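PDB 6RXD: histidine acid phosphatase from Bifidobacterium longum subsp. infantis, which probably hydrolyses phosphate groups from inositol polyphosphates such as phytate, and from 2,3-bisphosphoglycerate, as a phytase of the histidine acid phosphatase family. Local coordinates for residues Y38-A43 / L379-A384; T132-S137 / G389-T394. All blocks are in the same frame, centred on the assembly; numbering follows the deposited sequence. Where two conformers were deposited one is given.

Contact 1 of 2, residues Y38-A43 / L379-A384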
ATOM      1  N   TYR A  38       9.284 -23.449   5.360  1.00 14.69           N
ATOM      2  CA  TYR A  38       8.085 -22.638   5.183  1.00 14.06           C
ATOM      3  C   TYR A  38       8.451 -21.250   4.688  1.00 17.35           C
ATOM      4  O   TYR A  38       9.540 -20.752   4.976  1.00 14.48           O
ATOM      5  CB  TYR A  38       7.323 -22.547   6.522  1.00 12.15           C
ATOM      6  CG  TYR A  38       6.005 -21.802   6.448  1.00 14.26           C
ATOM      7  CD1 TYR A  38       4.893 -22.368   5.818  1.00 17.08           C
ATOM      8  CD2 TYR A  38       5.866 -20.539   7.021  1.00 13.18           C
ATOM      9  CE1 TYR A  38       3.680 -21.676   5.744  1.00 15.25           C
ATOM     10  CE2 TYR A  38       4.666 -19.852   6.960  1.00 17.27           C
ATOM     11  CZ  TYR A  38       3.586 -20.413   6.319  1.00 14.84           C
ATOM     12  OH  TYR A  38       2.398 -19.701   6.265  1.00 18.72           O
ATOM     13  N   THR A  39       7.552 -20.626   3.937  1.00 12.34           N
ATOM     14  CA  THR A  39       7.698 -19.198   3.665  1.00 13.03           C
ATOM     15  C   THR A  39       6.328 -18.538   3.638  1.00 12.80           C
ATOM     16  O   THR A  39       5.326 -19.211   3.428  1.00 14.91           O
ATOM     17  CB  THR A  39       8.454 -18.939   2.349  1.00 13.78           C
ATOM     18  OG1 THR A  39       8.753 -17.539   2.234  1.00 15.41           O
ATOM     19  CG2 THR A  39       7.631 -19.394   1.135  1.00 13.67           C
ATOM     20  N   GLU A  40       6.262 -17.229   3.866  1.00 11.54           N
ATOM     21  CA  GLU A  40       4.959 -16.570   3.832  1.00 10.70           C
ATOM     22  C   GLU A  40       5.101 -15.089   3.558  1.00 13.34           C
ATOM     23  O   GLU A  40       6.181 -14.525   3.686  1.00 12.69           O
ATOM     24  CB  GLU A  40       4.200 -16.779   5.139  1.00 12.52           C
ATOM     25  CG  GLU A  40       4.903 -16.205   6.345  1.00 13.82           C
ATOM     26  CD  GLU A  40       4.084 -16.342   7.596  1.00 14.65           C
ATOM     27  OE1 GLU A  40       2.839 -16.267   7.514  1.00 14.51           O
ATOM     28  OE2 GLU A  40       4.688 -16.543   8.670  1.00 15.87           O
ATOM     29  N   SER A  41       3.992 -14.467   3.183  1.00 11.22           N
ATOM     30  CA  SER A  41       4.038 -13.076   2.759  1.00 13.00           C
ATOM     31  C   SER A  41       2.730 -12.364   3.017  1.00 12.95           C
ATOM     32  O   SER A  41       1.674 -12.988   3.157  1.00 14.63           O
ATOM     33  CB  SER A  41       4.330 -13.013   1.263  1.00 15.73           C
ATOM     34  OG  SER A  41       3.192 -13.440   0.542  1.00 20.01           O
ATOM     35  N   MET A  42       2.797 -11.041   3.082  1.00  9.96           N
ATOM     36  CA  MET A  42       1.602 -10.239   2.862  1.00 13.17           C
ATOM     37  C   MET A  42       2.049  -9.066   2.013  1.00 12.62           C
ATOM     38  O   MET A  42       3.047  -8.406   2.322  1.00 12.36           O
ATOM     39  CB  MET A  42       0.979  -9.757   4.178  1.00 14.09           C
ATOM     40  CG  MET A  42      -0.345  -8.993   3.999  1.00 11.17           C
ATOM     41  SD  MET A  42      -0.149  -7.235   3.574  1.00 15.54           S
ATOM     42  CE  MET A  42       0.533  -6.579   5.107  1.00 15.10           C
ATOM     43  N   ALA A  43       1.314  -8.815   0.939  1.00 12.22           N
ATOM     44  CA  ALA A  43       1.638  -7.737   0.018  1.00 11.28           C
ATOM     45  C   ALA A  43       0.426  -6.873  -0.239  1.00 13.30           C
ATOM     46  O   ALA A  43      -0.696  -7.371  -0.372  1.00 14.55           O
ATOM     47  CB  ALA A  43       2.150  -8.308  -1.313  1.00 11.75           C
ATOM     48  N   LEU A 379       2.413 -16.050  12.726  1.00 12.65           N
ATOM     49  CA  LEU A 379       3.042 -17.014  13.626  1.00 12.24           C
ATOM     50  C   LEU A 379       2.301 -18.346  13.597  1.00 13.00           C
ATOM     51  O   LEU A 379       2.918 -19.415  13.592  1.00 16.48           O
ATOM     52  CB  LEU A 379       3.098 -16.453  15.050  1.00 13.86           C
ATOM     53  CG  LEU A 379       4.024 -15.236  15.179  1.00 17.91           C
ATOM     54  CD1 LEU A 379       3.739 -14.461  16.460  1.00 19.86           C
ATOM     55  CD2 LEU A 379       5.499 -15.644  15.113  1.00 13.92           C
ATOM     56  N   ASN A 380       0.973 -18.283  13.566  1.00 13.28           N
ATOM     57  CA  ASN A 380       0.162 -19.500  13.613  1.00 13.58           C
ATOM     58  C   ASN A 380       0.359 -20.416  12.409  1.00 17.10           C
ATOM     59  O   ASN A 380       0.301 -21.636  12.542  1.00 18.01           O
ATOM     60  CB  ASN A 380      -1.324 -19.163  13.761  1.00 16.18           C
ATOM     61  CG  ASN A 380      -1.690 -18.714  15.163  1.00 21.09           C
ATOM     62  OD1 ASN A 380      -0.965 -18.980  16.119  1.00 23.97           O
ATOM     63  ND2 ASN A 380      -2.827 -18.031  15.290  1.00 23.26           N
ATOM     64  N   THR A 381       0.557 -19.836  11.231  1.00 14.74           N
ATOM     65  CA  THR A 381       0.765 -20.652  10.039  1.00 15.73           C
ATOM     66  C   THR A 381       2.150 -21.302  10.047  1.00 13.80           C
ATOM     67  O   THR A 381       2.342 -22.367   9.450  1.00 16.04           O
ATOM     68  CB  THR A 381       0.532 -19.876   8.713  1.00 14.23           C
ATOM     69  OG1 THR A 381       1.429 -18.768   8.637  1.00 16.35           O
ATOM     70  CG2 THR A 381      -0.905 -19.382   8.597  1.00 13.47           C
ATOM     71  N   ILE A 382       3.114 -20.672  10.716  1.00 13.57           N
ATOM     72  CA  ILE A 382       4.404 -21.317  10.916  1.00 12.73           C
ATOM     73  C   ILE A 382       4.196 -22.532  11.818  1.00 16.87           C
ATOM     74  O   ILE A 382       4.650 -23.631  11.497  1.00 15.63           O
ATOM     75  CB  ILE A 382       5.446 -20.369  11.536  1.00 14.90           C
ATOM     76  CG1 ILE A 382       5.780 -19.243  10.564  1.00 12.98           C
ATOM     77  CG2 ILE A 382       6.728 -21.133  11.887  1.00 16.76           C
ATOM     78  CD1 ILE A 382       6.632 -18.120  11.202  1.00 15.55           C
ATOM     79  N   ASP A 383       3.502 -22.342  12.941  1.00 17.88           N
ATOM     80  CA  ASP A 383       3.213 -23.461  13.837  1.00 17.29           C
ATOM     81  C   ASP A 383       2.517 -24.612  13.107  1.00 14.92           C
ATOM     82  O   ASP A 383       2.862 -25.780  13.309  1.00 18.57           O
ATOM     83  CB  ASP A 383       2.348 -23.018  15.020  1.00 18.49           C
ATOM     84  CG  ASP A 383       3.110 -22.209  16.043  1.00 26.86           C
ATOM     85  OD1 ASP A 383       4.351 -22.347  16.142  1.00 25.94           O
ATOM     86  OD2 ASP A 383       2.450 -21.431  16.767  1.00 27.31           O
ATOM     87  N   ALA A 384       1.539 -24.299  12.259  1.00 17.25           N
ATOM     88  CA  ALA A 384       0.813 -25.355  11.538  1.00 17.17           C
ATOM     89  C   ALA A 384       1.760 -26.235  10.723  1.00 18.40           C
ATOM     90  O   ALA A 384       1.599 -27.454  10.662  1.00 18.99           O
ATOM     91  CB  ALA A 384      -0.255 -24.757  10.633  1.00 16.97           C
TER
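Tyr38 reaches up from its strand and lays one ring face beneath the helical backbone of Thr381 and Ile382. The carbonyl O of Thr381 stands 3.9 Å above the ring plane, offset toward the rim, while the Ile382 side chain runs across the tyrosine at about a right angle, its CG1 3.8 Å from CD2. A chi1 of -176°, with CG anti to the backbone N, swings the ring out to the helix, and OH meets Thr381 OG1 at 2.7 Å in a hydrogen bond. A threonine suits this spot: its hydroxyl, turned between backbone N and carbonyl carbon, also bonds to Asp377 O one helical turn earlier. Glu40 stretches up beside the tyrosine, its OE2 at the ring edge and 3.5 Å from Ile382 CG1; the charge of this buried carboxylate is answered by a salt bridge from Arg396 to OE1. All this packing is concentrated on one flank of the helix. The flank turned from the strand is the solvent side: Asn380 is exposed there, and Asp383, partly exposed, forms a salt bridge with Lys499. A helix lying nearly antiparallel (158°) over a sheet strand, with their axes 9.2 Å apart, is the layered alpha/beta packing of the histidine phosphatase fold.

Contact 2 of 2, residues T132-S137 / G389-T394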
ATOM      1  N   THR A 132       1.795 -27.980  -0.086  1.00 19.74           N
ATOM      2  CA  THR A 132       0.799 -27.136  -0.742  1.00 19.76           C
ATOM      3  C   THR A 132       0.999 -25.644  -0.489  1.00 21.90           C
ATOM      4  O   THR A 132       1.607 -25.229   0.511  1.00 21.57           O
ATOM      5  CB  THR A 132      -0.645 -27.538  -0.371  1.00 28.50           C
ATOM      6  OG1 THR A 132      -0.846 -27.359   1.034  1.00 32.77           O
ATOM      7  CG2 THR A 132      -0.903 -29.002  -0.740  1.00 29.54           C
ATOM      8  N   ILE A 133       0.470 -24.844  -1.407  1.00 15.97           N
ATOM      9  CA  ILE A 133       0.592 -23.389  -1.336  1.00 14.65           C
ATOM     10  C   ILE A 133      -0.790 -22.778  -1.113  1.00 19.69           C
ATOM     11  O   ILE A 133      -1.745 -23.124  -1.815  1.00 18.50           O
ATOM     12  CB  ILE A 133       1.166 -22.843  -2.653  1.00 18.99           C
ATOM     13  CG1 ILE A 133       2.590 -23.365  -2.877  1.00 27.51           C
ATOM     14  CG2 ILE A 133       1.146 -21.315  -2.678  1.00 22.01           C
ATOM     15  CD1 ILE A 133       3.176 -22.986  -4.231  1.00 30.20           C
ATOM     16  N   ALA A 134      -0.913 -21.878  -0.142  1.00 17.02           N
ATOM     17  CA  ALA A 134      -2.198 -21.209   0.099  1.00 14.20           C
ATOM     18  C   ALA A 134      -2.136 -19.772  -0.371  1.00 16.52           C
ATOM     19  O   ALA A 134      -1.270 -19.019   0.068  1.00 15.42           O
ATOM     20  CB  ALA A 134      -2.567 -21.265   1.581  1.00 17.26           C
ATOM     21  N   TYR A 135      -3.043 -19.397  -1.271  1.00 15.32           N
ATOM     22  CA  TYR A 135      -3.167 -18.012  -1.715  1.00 14.23           C
ATOM     23  C   TYR A 135      -4.354 -17.385  -1.009  1.00 14.60           C
ATOM     24  O   TYR A 135      -5.421 -17.994  -0.928  1.00 16.31           O
ATOM     25  CB  TYR A 135      -3.397 -17.960  -3.231  1.00 14.88           C
ATOM     26  CG  TYR A 135      -2.159 -18.209  -4.062  1.00 17.83           C
ATOM     27  CD1 TYR A 135      -1.215 -17.207  -4.240  1.00 18.27           C
ATOM     28  CD2 TYR A 135      -1.943 -19.435  -4.685  1.00 22.89           C
ATOM     29  CE1 TYR A 135      -0.085 -17.416  -5.002  1.00 19.22           C
ATOM     30  CE2 TYR A 135      -0.801 -19.655  -5.453  1.00 21.87           C
ATOM     31  CZ  TYR A 135       0.114 -18.636  -5.605  1.00 20.61           C
ATOM     32  OH  TYR A 135       1.248 -18.823  -6.360  1.00 28.36           O
ATOM     33  N   GLN A 136      -4.177 -16.177  -0.486  1.00 14.73           N
ATOM     34  CA  GLN A 136      -5.266 -15.504   0.213  1.00 14.06           C
ATOM     35  C   GLN A 136      -5.367 -14.059  -0.210  1.00 14.77           C
ATOM     36  O   GLN A 136      -4.359 -13.433  -0.525  1.00 15.08           O
ATOM     37  CB  GLN A 136      -5.050 -15.547   1.728  1.00 15.10           C
ATOM     38  CG  GLN A 136      -5.000 -16.955   2.297  1.00 16.29           C
ATOM     39  CD  GLN A 136      -4.826 -16.970   3.808  1.00 19.50           C
ATOM     40  OE1 GLN A 136      -4.706 -15.922   4.449  1.00 20.60           O
ATOM     41  NE2 GLN A 136      -4.804 -18.165   4.379  1.00 16.99           N
ATOM     42  N   SER A 137      -6.589 -13.536  -0.215  1.00 13.63           N
ATOM     43  CA  SER A 137      -6.783 -12.098  -0.376  1.00 13.46           C
ATOM     44  C   SER A 137      -7.883 -11.588   0.550  1.00 15.51           C
ATOM     45  O   SER A 137      -8.576 -12.369   1.189  1.00 16.57           O
ATOM     46  CB  SER A 137      -7.078 -11.741  -1.832  1.00 26.40           C
ATOM     47  OG  SER A 137      -8.462 -11.612  -2.049  0.90 27.80           O
ATOM     48  N   GLY A 389       1.867 -29.958   9.342  1.00 15.41           N
ATOM     49  CA  GLY A 389       0.996 -29.571   8.249  1.00 14.92           C
ATOM     50  C   GLY A 389       1.690 -29.567   6.904  1.00 17.87           C
ATOM     51  O   GLY A 389       2.923 -29.540   6.828  1.00 20.51           O
ATOM     52  N   SER A 390       0.903 -29.580   5.835  1.00 18.00           N
ATOM     53  CA  SER A 390       1.431 -29.699   4.481  0.59 21.90           C
ATOM     54  C   SER A 390       1.495 -28.369   3.735  1.00 21.05           C
ATOM     55  O   SER A 390       1.904 -28.326   2.583  1.00 25.88           O
ATOM     56  CB  SER A 390       0.592 -30.695   3.677  0.59 24.62           C
ATOM     57  OG  SER A 390       0.648 -31.990   4.251  0.59 23.63           O
ATOM     58  N   THR A 391       1.072 -27.289   4.382  1.00 20.14           N
ATOM     59  CA  THR A 391       1.101 -25.986   3.713  1.00 17.60           C
ATOM     60  C   THR A 391       2.482 -25.359   3.862  1.00 20.19           C
ATOM     61  O   THR A 391       2.873 -24.956   4.959  1.00 21.74           O
ATOM     62  CB  THR A 391       0.009 -25.052   4.252  1.00 17.26           C
ATOM     63  OG1 THR A 391      -1.271 -25.674   4.064  1.00 21.43           O
ATOM     64  CG2 THR A 391       0.032 -23.699   3.520  1.00 16.60           C
ATOM     65  N   VAL A 392       3.228 -25.293   2.760  1.00 16.32           N
ATOM     66  CA  VAL A 392       4.612 -24.826   2.811  1.00 15.92           C
ATOM     67  C   VAL A 392       4.727 -23.320   2.574  1.00 14.88           C
ATOM     68  O   VAL A 392       5.792 -22.736   2.771  1.00 15.83           O
ATOM     69  CB  VAL A 392       5.508 -25.562   1.797  1.00 21.38           C
ATOM     70  CG1 VAL A 392       5.608 -27.036   2.148  1.00 24.70           C
ATOM     71  CG2 VAL A 392       4.987 -25.381   0.371  1.00 19.60           C
ATOM     72  N   ALA A 393       3.636 -22.701   2.141  1.00 14.27           N
ATOM     73  CA  ALA A 393       3.645 -21.251   1.920  1.00 13.04           C
ATOM     74  C   ALA A 393       2.257 -20.654   2.004  1.00 13.66           C
ATOM     75  O   ALA A 393       1.274 -21.272   1.583  1.00 15.67           O
ATOM     76  CB  ALA A 393       4.284 -20.917   0.555  1.00 15.69           C
ATOM     77  N   THR A 394       2.177 -19.440   2.547  1.00 13.41           N
ATOM     78  CA  THR A 394       0.929 -18.699   2.545  1.00 12.42           C
ATOM     79  C   THR A 394       1.242 -17.340   1.952  1.00 13.10           C
ATOM     80  O   THR A 394       2.034 -16.589   2.524  1.00 12.63           O
ATOM     81  CB  THR A 394       0.366 -18.545   3.968  1.00 13.87           C
ATOM     82  OG1 THR A 394       0.245 -19.842   4.574  1.00 18.05           O
ATOM     83  CG2 THR A 394      -1.004 -17.884   3.930  1.00 13.15           C
TER
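Thr132 and Thr391 face each other on neighbouring parallel strands of the central sheet, where a beta bulge interrupts the pairing in this alpha/beta histidine phosphatase fold. Thr132 bridges to Thr391, but Ile133 bridges to Ala393, so Val392 is the extra residue. Val392 N bonds to Thr132 O at 2.8 Å; the peptide after it is turned out of the extended shape (psi -11°), the kink that takes up the extra residue. Before the bulge, Thr132 N bonds to Ser390 O at 2.7 Å; beyond it, Ala134 N bonds almost straight (176°) to Ala393 O.

The side chain of Thr391 can be followed outward. CB lies about equally far, 4.1 Å, from OG1 and O of Thr132. From there OG1 faces the Thr132 hydroxyl, a long and weak contact at best, whereas CG2, anti to the backbone N, leans over Thr132 O and reaches Ala134 CB at 4.1 Å. Beta-branched threonines suit an extended strand, and their hydroxyls tolerate this partly exposed end of it; the short side chain of Ala134 lets the Thr391 methyl lie beside it. Further along the same face, the amide of Gln136 rests obliquely against Thr394 CG2, with NE2 3.8 Å away.

On the other face the paired residues Ile133 and Ala393 are apolar, and both pack on Phe123 of helix 120-129; Ile133 also touches Phe154 of helix 141-157. That second helix carries Glu151, a zinc ligand in another structure of the protein, although no metal occupies that site here. Val392 also lies against Phe123 and Ala126, while its CG2 approaches Thr132 O to 3.4 Å. The bulge has a price: Thr132 O is taken by Val392 N, and the buried Ala393 N, 3.6 Å from that oxygen, has no hydrogen-bond partner in the model.

In the fold
Contact 1 is buried and joins a helix to the sheet; contact 2 is partly buried, joins two strands within that sheet, and runs out to exposed Ser390. They use successive elements of the chain, helix 372-386 and strand 391-398, and the strand also pairs in parallel with strand 34-44. Their chemistry follows their place: side chains carry contact 1, whereas backbone bonds dominate contact 2. The two meet where Tyr38 OH lies 2.7 Å from Thr394 OG1, probably hydrogen-bonded, and where Gly389 N probably bonds to Ala384 O at the turn between helix and strand. The face bearing Thr394 is thus the one that helix 372-386 covers, while helix 120-129 covers the other face.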